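DNA topoisomerase 2-associated protein PAT1 (Saccharomyces cerevisiae, PDB 5LMG) activates mRNA decapping and represses translation, its C-terminal domain directly binding the decapping enzyme Dcp2 and the exonuclease Xrn1. Local coordinates at residues 95-100 with 125-130; 104-109 with 158-163; 192-197 with 243-248; 276-281 with 347-352. The protein carries 2 engineered substitutions. One frame throughout, in Å; residues are numbered along the deposited sequence.

All four contacts join helical parts of the domain without a hydrogen bond between segments. Contacts 1 and 2 are neighbours in the N-terminal half of the chain and interleave along it: Leu100 and Phe96 of contact 1 pack on Met109 of contact 2, and Leu100 also meets Ile106 and Phe160. Both use lysine carbons; contact 1 is buried and mostly aliphatic, contact 2 partly buried, exposed Lys107 forming its outer border. Contact 3, also buried, joins the start of helix 194-197 to the C-terminal part of helix 234-246 and adds a bridging water. Contact 4, partly buried and most aromatic, touches contact 3 through Phe280 and Leu246, while Phe129 O and Asn192 ND2 probably link contacts 1 and 3.

Contact 1 (95-100 with 125-130); sequences PFISML and LQKIFN
Ile128 is the shared target of three side chains from 95-100, and all of these meetings are apolar. Phe96 turns the edge of its ring to it, CE2 lying 4.2 Å from Ile128 CG1. Leu100 brings CD2 to 4.3 Å from the same Ile128 CG1, while its other methyl, CD1, lies over one face of the Phe96 ring, offset toward the rim. Ile97 reaches between the two helices: with CG1 anti to its carbonyl carbon (chi1 -65°), the CD1 methyl is carried to 3.8 Å from Ile128 CA.

A second kind of packing sets carbon against backbone and lysine stem. Ile97 CD1 lies 3.9 Å from Lys127 O, and Ile97 CG1 is 4.2 Å from Lys127 CG. The lysine chain then bends at chi2 and chi3, which carries its ammonium end away from the hydrophobic contact.

The segment axes come within 10.3 Å and cross at -78°, nearly perpendicular. This is plain packing of short helix 95-99 on helix 118-130 within the helical PAT1 family region. Helix 48-70 packs on 95-99 through Pro95, Ser98 and Met99, helix 103-114 touches Phe96, Leu100 and Leu125, and helix 178-191 backs Leu125 and Phe129.

Contact 2 (104-109 with 158-163); sequences KGIKIM and DLFQMI
Ile106 is the central bump of this interface, fitting between Leu159 and Phe160 on one turn of helix 151-174 and Ile163 on the next. Its two branches divide the work. CG2, anti to the backbone N, presses on Leu159, 3.9 Å from CD2, and passes 4.1 Å from Ile163 CB. The other branch ends in CD1, which lies near the plane of the Phe160 ring, 3.8 Å from ring atom CD2; the isoleucine and the phenylalanine side chains meet at about a right angle.

The reverse fit is made by Ile163, which enters the hollow bounded by Ile106, Lys107 and Met109. Its CG2 methyl settles 3.4 Å from Ile106 O, and the longer branch runs to CD1, 3.8 Å from Lys107 CG. Met109 adds only its CB, 4.4 Å from Ile163 CG2, because the rest of that side chain leads off elsewhere.

Toward solvent, the bent aliphatic stem of Lys107 roofs the groove, its CD 4.0 Å from Leu159 CD2. Carbon packing thus extends to the outer border of the contact.

The segment axes run nearly parallel, 16° apart, at a closest approach of 9.7 Å: plain structural packing that sets helices 103-114 and 151-174 side by side in the helical body of the PAT1 family region. Helix 48-70 flanks 103-114 on the side of Lys104 and Ile108, where Lys104 forms a salt bridge with Glu56. Helix 201-216 meets Phe160 and Gln161, and further along helix 151-174 Ile164 and Ile167 continue the packing against Met109.

Contact 3 (192-197 with 243-248); sequences NNVSFL and FTSLES
Val194 and Ser195, at the start of helix 194-197, face Ser245 and Leu246 toward the C-terminal part of helix 234-246. The backbones come close, with Ser195 CA only 5.8 Å from Leu246 CA. One water joins them: it accepts from Ser195 N at 3.0 Å and donates to Ser245 O at 2.9 Å, so an amide of a helix start is linked to a carbonyl from the C-terminal part of another helix. Asn193 is the N-cap of the short helix. Its OD1 takes the N-H of Phe196 at 3.0 Å (N-H...O angle 155°), the donor standing 39° out of the carbonyl plane.

Among the side chains, Val194 and Ser245 meet most intimately. Ser245 OG, set between its own backbone N and carbonyl carbon (chi1 64°), lies 3.3 Å from Val194 CB and also close to both valine methyls. This hydroxyl is hydrogen-bonded to Leu242 O one turn back, so its polar need is met inside its own helix while it packs against carbon. Val194 CG1 also touches Leu246 CD2 at 4.0 Å, the two side chains crossing at about a right angle. Ser195 adds only a loose approach, its CB 4.3 Å from Ser245 O.

Ser245 O has a further partner in Lys249 NZ. Asn192 ties the beginning of 192-197 to helix 118-130 through Phe129 O, helix 136-141 receives Phe196 and Leu197 on Ile138, and helix 290-322 packs against Phe243 and Glu247.

Contact 4 (276-281 with 347-352); sequences YIWAFL and QDLNLF. Engineered in segment 276-281: Ala279 (natural residue Gln).
The indole of Trp278 lies between helices 275-286 and 329-355, with Leu349 over one face and Phe352 at an edge. Leu349 CD1 makes a CH-pi contact with the six-membered ring, 4.2 Å from its centroid and 22° off the normal. The two side chains run side by side and point the same way. Phe352 CD2 comes near the indole plane, 3.6 Å from Trp278 CZ3; the two ring planes are 41° apart, an oblique pair. The Phe352 ring in turn meets Leu281 CB in an off-centre CH-pi contact, 4.1 Å from its centroid, while Leu281 O approaches its edge, 3.5 Å from CD1.

Closer to the backbones, Trp278 CB rests 3.3 Å from Asp348 O. With CG anti to the carbonyl carbon (chi1 -61°), the indole of Trp278 runs across the partner helix, its six-membered ring ending at Leu349 CD1. The carboxylate of Asp348 is engaged within its own helix, in a salt bridge with Lys344. On the outer side Leu351 CD2 lies 3.8 Å from Ala279 CA; Ala279 is an engineered residue, and its CB also touches this methyl.

The segment axes run almost parallel, 8.2 Å at closest approach. Phe254 adds an edge-to-face partner to Trp278, and helix 290-322 packs against Trp278, Leu349 and Phe352. No hydrogen bond joins the segments, so the contact rests on apolar and CH-pi packing, aromatic at Trp278 and Phe352 and aliphatic at Leu351 and Ala279.

Contact 1 (95-100 with 125-130)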
# COMPACT_ATOMS: atom_id res chain seq x y z
N PRO A 95 3.61 -20.54 -10.60
CA PRO A 95 4.86 -20.75 -9.83
C PRO A 95 5.60 -19.48 -9.41
O PRO A 95 6.24 -19.48 -8.35
CB PRO A 95 5.70 -21.64 -10.74
CG PRO A 95 4.70 -22.35 -11.60
CD PRO A 95 3.63 -21.32 -11.86
N PHE A 96 5.51 -18.39 -10.21
CA PHE A 96 6.15 -17.11 -9.88
C PHE A 96 5.51 -16.50 -8.62
O PHE A 96 6.24 -16.00 -7.76
CB PHE A 96 6.12 -16.12 -11.06
CG PHE A 96 6.72 -14.77 -10.74
CD1 PHE A 96 8.10 -14.59 -10.72
CD2 PHE A 96 5.90 -13.69 -10.44
CE1 PHE A 96 8.65 -13.35 -10.41
CE2 PHE A 96 6.46 -12.44 -10.13
CZ PHE A 96 7.83 -12.28 -10.12
N ILE A 97 4.17 -16.56 -8.51
CA ILE A 97 3.39 -16.07 -7.37
C ILE A 97 3.81 -16.81 -6.10
O ILE A 97 4.01 -16.16 -5.07
CB ILE A 97 1.85 -16.10 -7.65
CG1 ILE A 97 1.45 -15.13 -8.79
CG2 ILE A 97 0.99 -15.87 -6.38
CD1 ILE A 97 1.56 -13.58 -8.49
N SER A 98 3.97 -18.14 -6.18
CA SER A 98 4.42 -18.94 -5.03
C SER A 98 5.86 -18.65 -4.61
O SER A 98 6.15 -18.68 -3.41
CB SER A 98 4.21 -20.42 -5.29
OG SER A 98 2.86 -20.75 -5.03
N MET A 99 6.76 -18.33 -5.59
CA MET A 99 8.16 -17.97 -5.33
C MET A 99 8.26 -16.72 -4.45
O MET A 99 9.19 -16.58 -3.65
CB MET A 99 8.95 -17.79 -6.64
CG MET A 99 9.38 -19.11 -7.27
SD MET A 99 10.70 -18.99 -8.53
CE MET A 99 9.74 -18.49 -9.94
N LEU A 100 7.24 -15.84 -4.56
CA LEU A 100 7.10 -14.60 -3.81
C LEU A 100 6.68 -14.83 -2.34
O LEU A 100 6.68 -13.88 -1.57
CB LEU A 100 6.11 -13.67 -4.54
CG LEU A 100 6.69 -12.56 -5.44
CD1 LEU A 100 7.48 -13.13 -6.59
CD2 LEU A 100 5.58 -11.71 -6.03
N LEU A 125 4.11 -7.59 -13.59
CA LEU A 125 3.13 -6.72 -12.92
C LEU A 125 1.70 -7.24 -13.18
O LEU A 125 0.91 -7.33 -12.24
CB LEU A 125 3.26 -5.26 -13.40
CG LEU A 125 4.51 -4.39 -13.10
CD1 LEU A 125 4.11 -3.07 -12.49
CD2 LEU A 125 5.60 -5.09 -12.29
N GLN A 126 1.39 -7.60 -14.46
CA GLN A 126 0.09 -8.16 -14.87
C GLN A 126 -0.21 -9.43 -14.07
O GLN A 126 -1.31 -9.56 -13.56
CB GLN A 126 0.07 -8.48 -16.38
CG GLN A 126 -0.07 -7.24 -17.28
CD GLN A 126 -0.02 -7.56 -18.76
OE1 GLN A 126 0.80 -8.34 -19.24
NE2 GLN A 126 -0.84 -6.87 -19.53
N LYS A 127 0.79 -10.34 -13.93
CA LYS A 127 0.66 -11.59 -13.17
C LYS A 127 0.33 -11.29 -11.70
O LYS A 127 -0.64 -11.86 -11.18
CB LYS A 127 1.95 -12.43 -13.27
CG LYS A 127 1.82 -13.87 -12.76
CD LYS A 127 1.33 -14.82 -13.85
CE LYS A 127 -0.10 -15.22 -13.67
NZ LYS A 127 -0.61 -15.91 -14.88
N ILE A 128 1.12 -10.40 -11.05
CA ILE A 128 0.95 -9.98 -9.65
C ILE A 128 -0.47 -9.46 -9.40
O ILE A 128 -1.14 -9.95 -8.50
CB ILE A 128 2.06 -8.98 -9.20
CG1 ILE A 128 3.47 -9.64 -9.16
CG2 ILE A 128 1.71 -8.32 -7.83
CD1 ILE A 128 4.66 -8.67 -8.96
N PHE A 129 -0.95 -8.50 -10.23
CA PHE A 129 -2.29 -7.92 -10.09
C PHE A 129 -3.42 -8.92 -10.40
O PHE A 129 -4.45 -8.89 -9.72
CB PHE A 129 -2.43 -6.62 -10.89
CG PHE A 129 -1.72 -5.45 -10.24
CD1 PHE A 129 -2.22 -4.86 -9.09
CD2 PHE A 129 -0.54 -4.96 -10.78
CE1 PHE A 129 -1.54 -3.81 -8.47
CE2 PHE A 129 0.14 -3.90 -10.17
CZ PHE A 129 -0.37 -3.33 -9.02
N ASN A 130 -3.21 -9.84 -11.36
CA ASN A 130 -4.18 -10.87 -11.75
C ASN A 130 -4.41 -11.91 -10.64
O ASN A 130 -5.54 -12.38 -10.47
CB ASN A 130 -3.72 -11.58 -13.04
CG ASN A 130 -4.73 -12.53 -13.63
OD1 ASN A 130 -5.77 -12.12 -14.15
ND2 ASN A 130 -4.44 -13.82 -13.59

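Contact 2 (104-109 with 158-163)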
# COMPACT_ATOMS: atom_id res chain seq x y z
N LYS A 104 13.83 -15.33 -0.14
CA LYS A 104 14.80 -15.53 -1.22
C LYS A 104 14.23 -15.12 -2.60
O LYS A 104 14.90 -14.42 -3.35
CB LYS A 104 15.33 -16.98 -1.21
CG LYS A 104 16.81 -17.04 -1.49
CD LYS A 104 17.34 -18.46 -1.46
CE LYS A 104 18.69 -18.53 -2.13
NZ LYS A 104 19.29 -19.88 -2.00
N GLY A 105 12.97 -15.49 -2.87
CA GLY A 105 12.26 -15.09 -4.08
C GLY A 105 12.11 -13.57 -4.17
O GLY A 105 12.46 -12.97 -5.18
N ILE A 106 11.68 -12.94 -3.06
CA ILE A 106 11.52 -11.48 -2.95
C ILE A 106 12.85 -10.73 -3.15
O ILE A 106 12.91 -9.78 -3.94
CB ILE A 106 10.81 -11.10 -1.60
CG1 ILE A 106 9.37 -11.66 -1.53
CG2 ILE A 106 10.82 -9.55 -1.35
CD1 ILE A 106 8.77 -11.69 -0.12
N LYS A 107 13.92 -11.17 -2.46
CA LYS A 107 15.22 -10.50 -2.47
C LYS A 107 15.93 -10.47 -3.86
O LYS A 107 16.64 -9.51 -4.12
CB LYS A 107 16.13 -11.04 -1.37
CG LYS A 107 15.80 -10.40 -0.02
CD LYS A 107 15.96 -11.37 1.14
CE LYS A 107 17.16 -11.03 1.98
NZ LYS A 107 17.39 -12.03 3.06
N ILE A 108 15.67 -11.45 -4.75
CA ILE A 108 16.29 -11.50 -6.09
C ILE A 108 15.56 -10.60 -7.13
O ILE A 108 16.13 -10.34 -8.20
CB ILE A 108 16.45 -12.97 -6.58
CG1 ILE A 108 17.43 -13.11 -7.77
CG2 ILE A 108 15.12 -13.65 -6.88
CD1 ILE A 108 18.78 -13.54 -7.40
N MET A 109 14.33 -10.13 -6.82
CA MET A 109 13.48 -9.33 -7.71
C MET A 109 14.17 -8.08 -8.31
O MET A 109 14.06 -7.93 -9.53
CB MET A 109 12.15 -8.97 -7.06
CG MET A 109 10.97 -9.05 -8.01
SD MET A 109 10.87 -10.57 -8.99
CE MET A 109 10.61 -11.74 -7.75
N ASP A 158 7.10 -6.28 5.76
CA ASP A 158 8.00 -5.12 5.64
C ASP A 158 9.02 -5.32 4.49
O ASP A 158 9.30 -4.36 3.77
CB ASP A 158 8.73 -4.84 6.97
CG ASP A 158 7.84 -4.59 8.19
OD1 ASP A 158 6.64 -4.25 8.00
OD2 ASP A 158 8.35 -4.69 9.32
N LEU A 159 9.53 -6.56 4.31
CA LEU A 159 10.46 -6.91 3.23
C LEU A 159 9.80 -6.74 1.86
O LEU A 159 10.36 -6.06 0.99
CB LEU A 159 11.05 -8.33 3.37
CG LEU A 159 12.08 -8.74 2.29
CD1 LEU A 159 13.43 -8.06 2.52
CD2 LEU A 159 12.24 -10.25 2.22
N PHE A 160 8.61 -7.36 1.66
CA PHE A 160 7.83 -7.28 0.43
C PHE A 160 7.53 -5.81 0.10
O PHE A 160 7.72 -5.40 -1.04
CB PHE A 160 6.53 -8.08 0.55
CG PHE A 160 5.84 -8.32 -0.77
CD1 PHE A 160 5.06 -7.33 -1.36
CD2 PHE A 160 5.96 -9.54 -1.42
CE1 PHE A 160 4.41 -7.56 -2.58
CE2 PHE A 160 5.31 -9.77 -2.64
CZ PHE A 160 4.54 -8.77 -3.21
N GLN A 161 7.14 -5.03 1.12
CA GLN A 161 6.85 -3.60 1.01
C GLN A 161 8.06 -2.80 0.49
O GLN A 161 7.92 -2.06 -0.49
CB GLN A 161 6.36 -3.06 2.37
CG GLN A 161 6.19 -1.53 2.48
CD GLN A 161 4.95 -0.98 1.80
OE1 GLN A 161 3.87 -1.59 1.83
NE2 GLN A 161 5.07 0.20 1.20
N MET A 162 9.23 -2.99 1.12
CA MET A 162 10.48 -2.30 0.81
C MET A 162 11.02 -2.62 -0.60
O MET A 162 11.43 -1.71 -1.32
CB MET A 162 11.52 -2.62 1.89
CG MET A 162 12.82 -1.87 1.74
SD MET A 162 14.13 -2.55 2.78
CE MET A 162 14.61 -3.98 1.85
N ILE A 163 11.04 -3.91 -0.99
CA ILE A 163 11.61 -4.35 -2.26
C ILE A 163 10.61 -4.26 -3.42
O ILE A 163 10.88 -3.53 -4.38
CB ILE A 163 12.26 -5.75 -2.12
CG1 ILE A 163 13.53 -5.67 -1.24
CG2 ILE A 163 12.54 -6.40 -3.50
CD1 ILE A 163 14.22 -7.01 -0.87

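Contact 3 (192-197 with 243-248)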
# COMPACT_ATOMS: atom_id res chain seq x y z
N ASN A 192 -10.15 -9.77 -8.52
CA ASN A 192 -10.09 -9.74 -7.06
C ASN A 192 -11.29 -9.08 -6.42
O ASN A 192 -11.89 -8.18 -7.02
CB ASN A 192 -8.85 -8.95 -6.61
CG ASN A 192 -7.54 -9.48 -7.12
OD1 ASN A 192 -6.98 -10.44 -6.59
ND2 ASN A 192 -7.01 -8.86 -8.17
N ASN A 193 -11.57 -9.48 -5.16
CA ASN A 193 -12.54 -8.81 -4.31
C ASN A 193 -11.70 -7.62 -3.82
O ASN A 193 -10.77 -7.81 -3.02
CB ASN A 193 -12.95 -9.71 -3.13
CG ASN A 193 -13.94 -9.08 -2.17
OD1 ASN A 193 -13.78 -7.97 -1.67
ND2 ASN A 193 -15.00 -9.81 -1.89
N VAL A 194 -11.96 -6.42 -4.38
CA VAL A 194 -11.23 -5.17 -4.10
C VAL A 194 -11.30 -4.81 -2.61
O VAL A 194 -10.27 -4.46 -2.03
CB VAL A 194 -11.64 -4.00 -5.05
CG1 VAL A 194 -10.76 -2.78 -4.84
CG2 VAL A 194 -11.60 -4.43 -6.51
N SER A 195 -12.49 -4.94 -1.98
CA SER A 195 -12.66 -4.65 -0.55
C SER A 195 -11.73 -5.53 0.33
O SER A 195 -11.15 -5.01 1.28
CB SER A 195 -14.11 -4.80 -0.12
OG SER A 195 -14.23 -4.53 1.26
N PHE A 196 -11.56 -6.83 -0.02
CA PHE A 196 -10.62 -7.70 0.69
C PHE A 196 -9.19 -7.14 0.56
O PHE A 196 -8.49 -7.07 1.57
CB PHE A 196 -10.68 -9.18 0.23
CG PHE A 196 -9.54 -10.01 0.81
CD1 PHE A 196 -9.51 -10.34 2.16
CD2 PHE A 196 -8.47 -10.41 0.00
CE1 PHE A 196 -8.44 -11.07 2.70
CE2 PHE A 196 -7.40 -11.15 0.54
CZ PHE A 196 -7.39 -11.47 1.89
N LEU A 197 -8.78 -6.70 -0.65
CA LEU A 197 -7.43 -6.13 -0.90
C LEU A 197 -7.13 -4.91 -0.03
O LEU A 197 -5.98 -4.73 0.41
CB LEU A 197 -7.21 -5.79 -2.39
CG LEU A 197 -7.20 -6.93 -3.41
CD1 LEU A 197 -6.83 -6.40 -4.79
CD2 LEU A 197 -6.23 -8.08 -3.00
N PHE A 243 -14.46 2.64 -7.66
CA PHE A 243 -15.28 3.28 -6.63
C PHE A 243 -16.48 2.40 -6.24
O PHE A 243 -16.76 2.25 -5.05
CB PHE A 243 -15.72 4.69 -7.05
CG PHE A 243 -16.24 5.53 -5.90
CD1 PHE A 243 -17.59 5.48 -5.54
CD2 PHE A 243 -15.39 6.36 -5.19
CE1 PHE A 243 -18.07 6.24 -4.46
CE2 PHE A 243 -15.87 7.12 -4.11
CZ PHE A 243 -17.21 7.06 -3.76
N THR A 244 -17.13 1.79 -7.25
CA THR A 244 -18.28 0.87 -7.09
C THR A 244 -17.91 -0.33 -6.20
O THR A 244 -18.70 -0.68 -5.32
CB THR A 244 -18.81 0.44 -8.48
OG1 THR A 244 -19.13 1.59 -9.23
CG2 THR A 244 -20.04 -0.46 -8.40
N SER A 245 -16.72 -0.94 -6.41
CA SER A 245 -16.28 -2.09 -5.61
C SER A 245 -15.97 -1.75 -4.13
O SER A 245 -15.98 -2.66 -3.31
CB SER A 245 -15.09 -2.79 -6.27
OG SER A 245 -13.95 -1.95 -6.32
N LEU A 246 -15.74 -0.45 -3.81
CA LEU A 246 -15.42 0.04 -2.47
C LEU A 246 -16.57 0.69 -1.72
O LEU A 246 -16.53 0.73 -0.48
CB LEU A 246 -14.26 1.05 -2.54
CG LEU A 246 -12.90 0.49 -2.95
CD1 LEU A 246 -11.90 1.62 -3.20
CD2 LEU A 246 -12.38 -0.50 -1.94
N GLU A 247 -17.57 1.21 -2.45
CA GLU A 247 -18.71 1.92 -1.87
C GLU A 247 -19.40 1.10 -0.78
O GLU A 247 -19.60 -0.10 -0.96
CB GLU A 247 -19.69 2.34 -2.97
CG GLU A 247 -20.60 3.47 -2.54
CD GLU A 247 -21.51 3.96 -3.65
OE1 GLU A 247 -21.63 3.26 -4.68
OE2 GLU A 247 -22.13 5.04 -3.48
N SER A 248 -19.70 1.76 0.36
CA SER A 248 -20.28 1.20 1.61
C SER A 248 -19.28 0.34 2.44
O SER A 248 -19.63 -0.12 3.53
CB SER A 248 -21.59 0.44 1.35
OG SER A 248 -21.33 -0.90 0.95
O HOH W 1 -15.00 -5.39 -3.50

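Contact 4 (276-281 with 347-352)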
# COMPACT_ATOMS: atom_id res chain seq x y z
N TYR A 276 -0.37 5.55 5.65
CA TYR A 276 -0.69 4.86 4.39
C TYR A 276 -2.23 4.81 4.12
O TYR A 276 -2.63 4.73 2.96
CB TYR A 276 -0.10 3.43 4.37
CG TYR A 276 -0.82 2.44 5.26
CD1 TYR A 276 -0.64 2.46 6.64
CD2 TYR A 276 -1.68 1.48 4.72
CE1 TYR A 276 -1.32 1.57 7.47
CE2 TYR A 276 -2.36 0.58 5.54
CZ TYR A 276 -2.17 0.62 6.92
OH TYR A 276 -2.83 -0.24 7.75
N ILE A 277 -3.07 4.84 5.18
CA ILE A 277 -4.53 4.83 5.04
C ILE A 277 -4.99 6.19 4.52
O ILE A 277 -5.77 6.26 3.58
CB ILE A 277 -5.29 4.41 6.34
CG1 ILE A 277 -4.87 2.99 6.80
CG2 ILE A 277 -6.81 4.51 6.13
CD1 ILE A 277 -5.36 2.56 8.20
N TRP A 278 -4.49 7.28 5.17
CA TRP A 278 -4.83 8.65 4.77
C TRP A 278 -4.24 8.99 3.40
O TRP A 278 -4.85 9.77 2.69
CB TRP A 278 -4.43 9.67 5.85
CG TRP A 278 -5.13 9.45 7.16
CD1 TRP A 278 -4.61 8.88 8.29
CD2 TRP A 278 -6.53 9.67 7.44
NE1 TRP A 278 -5.58 8.77 9.26
CE2 TRP A 278 -6.77 9.23 8.76
CE3 TRP A 278 -7.60 10.21 6.70
CZ2 TRP A 278 -8.03 9.33 9.36
CZ3 TRP A 278 -8.86 10.28 7.29
CH2 TRP A 278 -9.07 9.84 8.60
N ALA A 279 -3.10 8.36 3.02
CA ALA A 279 -2.47 8.55 1.69
C ALA A 279 -3.37 7.91 0.62
O ALA A 279 -3.60 8.52 -0.42
CB ALA A 279 -1.07 7.95 1.66
N PHE A 280 -3.92 6.72 0.91
CA PHE A 280 -4.87 6.06 0.02
C PHE A 280 -6.13 6.94 -0.16
O PHE A 280 -6.55 7.14 -1.30
CB PHE A 280 -5.27 4.66 0.53
CG PHE A 280 -6.49 4.09 -0.17
CD1 PHE A 280 -6.38 3.53 -1.44
CD2 PHE A 280 -7.75 4.15 0.42
CE1 PHE A 280 -7.50 3.02 -2.10
CE2 PHE A 280 -8.87 3.67 -0.25
CZ PHE A 280 -8.75 3.09 -1.50
N LEU A 281 -6.71 7.44 0.97
CA LEU A 281 -7.93 8.26 0.95
C LEU A 281 -7.72 9.56 0.19
O LEU A 281 -8.64 10.01 -0.47
CB LEU A 281 -8.44 8.54 2.38
CG LEU A 281 -9.08 7.37 3.14
CD1 LEU A 281 -9.29 7.73 4.60
CD2 LEU A 281 -10.42 6.94 2.51
N GLN A 347 -0.63 16.30 10.00
CA GLN A 347 -0.09 16.17 8.64
C GLN A 347 -0.76 15.04 7.85
O GLN A 347 -1.09 15.27 6.68
CB GLN A 347 1.43 16.00 8.65
CG GLN A 347 2.21 17.26 9.06
CD GLN A 347 3.58 16.94 9.63
OE1 GLN A 347 4.17 15.88 9.38
NE2 GLN A 347 4.11 17.87 10.42
N ASP A 348 -0.95 13.85 8.46
CA ASP A 348 -1.57 12.70 7.80
C ASP A 348 -3.03 13.00 7.43
O ASP A 348 -3.44 12.74 6.30
CB ASP A 348 -1.47 11.42 8.65
CG ASP A 348 -0.05 10.89 8.84
OD1 ASP A 348 0.88 11.40 8.15
OD2 ASP A 348 0.14 9.98 9.67
N LEU A 349 -3.77 13.61 8.36
CA LEU A 349 -5.15 14.00 8.12
C LEU A 349 -5.24 15.14 7.07
O LEU A 349 -6.07 15.05 6.17
CB LEU A 349 -5.85 14.38 9.45
CG LEU A 349 -7.30 14.91 9.37
CD1 LEU A 349 -8.25 13.90 8.71
CD2 LEU A 349 -7.79 15.29 10.76
N ASN A 350 -4.36 16.16 7.15
CA ASN A 350 -4.36 17.26 6.19
C ASN A 350 -3.97 16.83 4.77
O ASN A 350 -4.42 17.46 3.82
CB ASN A 350 -3.52 18.45 6.66
CG ASN A 350 -4.29 19.31 7.62
OD1 ASN A 350 -5.45 19.66 7.38
ND2 ASN A 350 -3.67 19.67 8.73
N LEU A 351 -3.22 15.72 4.61
CA LEU A 351 -2.90 15.16 3.29
C LEU A 351 -4.23 14.83 2.57
O LEU A 351 -4.41 15.18 1.40
CB LEU A 351 -2.03 13.88 3.44
CG LEU A 351 -1.69 13.07 2.16
CD1 LEU A 351 -0.95 13.93 1.12
CD2 LEU A 351 -0.85 11.85 2.49
N PHE A 352 -5.18 14.22 3.31
CA PHE A 352 -6.50 13.85 2.82
C PHE A 352 -7.41 15.06 2.65
O PHE A 352 -7.98 15.23 1.58
CB PHE A 352 -7.14 12.78 3.73
CG PHE A 352 -8.61 12.50 3.50
CD1 PHE A 352 -9.08 12.09 2.25
CD2 PHE A 352 -9.52 12.59 4.55
CE1 PHE A 352 -10.43 11.79 2.06
CE2 PHE A 352 -10.88 12.31 4.34
CZ PHE A 352 -11.32 11.90 3.10